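Local coordinates for teichoic acid D-alanine hydrolase (PDB 5ZH8), which removes D-alanyl groups from the wall and lipoteichoic acids of Staphylococcus aureus and affects its level of methicillin resistance, at residues Lys138-Glu143 with Glu225-Ser230. Residues are numbered along the deposited sequence; the frame is centred on the assembly and turned at random.
Sequences KQLEEE and EVTGKS
Within the helical part of this beta-lactamase-family fold, a small helix-to-helix apolar contact joins helix 129-142 to the C-terminal end of helix 213-227, with Leu140 meeting Val226 and Thr227. Leu140 CD1 lies 3.6 Å from Val226 CG2; these two side chains meet tip to tip. The other branch of Leu140, CD2, approaches Thr227 CG2 at 3.7 Å, the leucine and threonine side chains lying roughly perpendicular. The buried leucine thus spreads its two methyls over two successive residues of the partner helix, and no hydrogen bond crosses between the segments. Thr227 divides its work: chi1 of 66° turns OG1 back over its own helix and leaves CG2, opposite the carbonyl carbon, to make the apolar contact. OG1 is hydrogen-bonded to Ile223 O, one turn earlier in the same helix. Beyond the leucine, Glu143 pairs with Lys238 of helix 231-240 and with Lys145. Gly228, with positive phi, is the first residue to leave helix 213-227, and Ser230 takes the N-cap position of the next helix. Across Gly228 the chain forms an ST turn, in which Lys229 N donates to Thr227 OG1 over 3.2 Å, bent to 141° at the hydrogen.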
# COMPACT_ATOMS: atom_id res chain seq x y z
N LYS A 138 -0.32 23.59 -20.37
CA LYS A 138 0.10 23.65 -21.76
C LYS A 138 -0.83 24.56 -22.56
O LYS A 138 -0.38 25.37 -23.37
CB LYS A 138 0.16 22.25 -22.39
CG LYS A 138 0.60 22.23 -23.85
CD LYS A 138 2.02 22.74 -24.07
CE LYS A 138 3.05 21.67 -23.72
NZ LYS A 138 4.39 22.25 -23.42
N GLN A 139 -2.14 24.42 -22.33
CA GLN A 139 -3.11 25.29 -22.96
C GLN A 139 -2.81 26.77 -22.68
O GLN A 139 -2.81 27.59 -23.59
CB GLN A 139 -4.52 24.96 -22.48
CG GLN A 139 -5.13 23.74 -23.16
CD GLN A 139 -6.45 23.33 -22.52
OE1 GLN A 139 -6.78 23.78 -21.42
NE2 GLN A 139 -7.20 22.47 -23.21
N LEU A 140 -2.54 27.09 -21.42
CA LEU A 140 -2.21 28.45 -21.01
C LEU A 140 -0.92 28.98 -21.63
O LEU A 140 -0.81 30.17 -21.88
CB LEU A 140 -2.13 28.55 -19.48
CG LEU A 140 -3.48 28.47 -18.77
CD1 LEU A 140 -3.28 28.47 -17.27
CD2 LEU A 140 -4.39 29.62 -19.19
N GLU A 141 0.04 28.09 -21.87
CA GLU A 141 1.29 28.46 -22.54
C GLU A 141 1.02 28.88 -23.98
O GLU A 141 1.54 29.90 -24.44
CB GLU A 141 2.28 27.29 -22.52
CG GLU A 141 2.82 26.96 -21.14
CD GLU A 141 3.57 25.65 -21.11
OE1 GLU A 141 4.53 25.50 -21.90
OE2 GLU A 141 3.21 24.77 -20.31
N GLU A 142 0.18 28.11 -24.68
CA GLU A 142 -0.18 28.38 -26.07
C GLU A 142 -1.15 29.57 -26.21
O GLU A 142 -1.26 30.17 -27.28
CB GLU A 142 -0.77 27.13 -26.71
CG GLU A 142 0.17 25.93 -26.76
CD GLU A 142 1.48 26.21 -27.47
OE1 GLU A 142 1.45 26.78 -28.59
OE2 GLU A 142 2.55 25.87 -26.90
N GLU A 143 -1.87 29.89 -25.14
CA GLU A 143 -2.67 31.11 -25.07
C GLU A 143 -1.82 32.34 -24.73
O GLU A 143 -2.32 33.46 -24.75
CB GLU A 143 -3.79 30.95 -24.05
CG GLU A 143 -4.87 29.97 -24.47
CD GLU A 143 -5.96 29.79 -23.43
OE1 GLU A 143 -6.09 30.65 -22.53
OE2 GLU A 143 -6.70 28.78 -23.51
N GLU A 225 -5.17 31.75 -10.70
CA GLU A 225 -4.75 33.14 -10.57
C GLU A 225 -4.62 33.84 -11.92
O GLU A 225 -5.05 34.97 -12.06
CB GLU A 225 -3.42 33.23 -9.81
CG GLU A 225 -3.04 34.62 -9.33
CD GLU A 225 -3.91 35.12 -8.19
OE1 GLU A 225 -4.37 34.28 -7.37
OE2 GLU A 225 -4.12 36.35 -8.12
N VAL A 226 -4.02 33.17 -12.91
CA VAL A 226 -3.81 33.77 -14.23
C VAL A 226 -5.10 33.88 -15.03
O VAL A 226 -5.26 34.82 -15.80
CB VAL A 226 -2.77 33.00 -15.09
CG1 VAL A 226 -1.41 32.98 -14.42
CG2 VAL A 226 -3.25 31.60 -15.43
N THR A 227 -6.00 32.92 -14.84
CA THR A 227 -7.27 32.89 -15.55
C THR A 227 -8.37 33.67 -14.82
O THR A 227 -9.39 34.01 -15.41
CB THR A 227 -7.77 31.45 -15.76
OG1 THR A 227 -8.09 30.85 -14.49
CG2 THR A 227 -6.72 30.60 -16.47
N GLY A 228 -8.16 33.93 -13.53
CA GLY A 228 -9.17 34.54 -12.70
C GLY A 228 -10.42 33.68 -12.56
O GLY A 228 -11.49 34.19 -12.28
N LYS A 229 -10.27 32.37 -12.74
CA LYS A 229 -11.39 31.44 -12.73
C LYS A 229 -11.01 30.18 -12.00
O LYS A 229 -9.84 29.82 -11.95
CB LYS A 229 -11.83 31.10 -14.15
CG LYS A 229 -12.43 32.28 -14.90
CD LYS A 229 -13.17 31.84 -16.16
CE LYS A 229 -14.00 32.97 -16.74
NZ LYS A 229 -15.03 33.48 -15.77
N SER A 230 -12.01 29.51 -11.43
CA SER A 230 -11.76 28.31 -10.66
C SER A 230 -11.13 27.21 -11.51
O SER A 230 -11.32 27.18 -12.73
CB SER A 230 -13.07 27.80 -10.03
OG SER A 230 -13.89 27.17 -11.00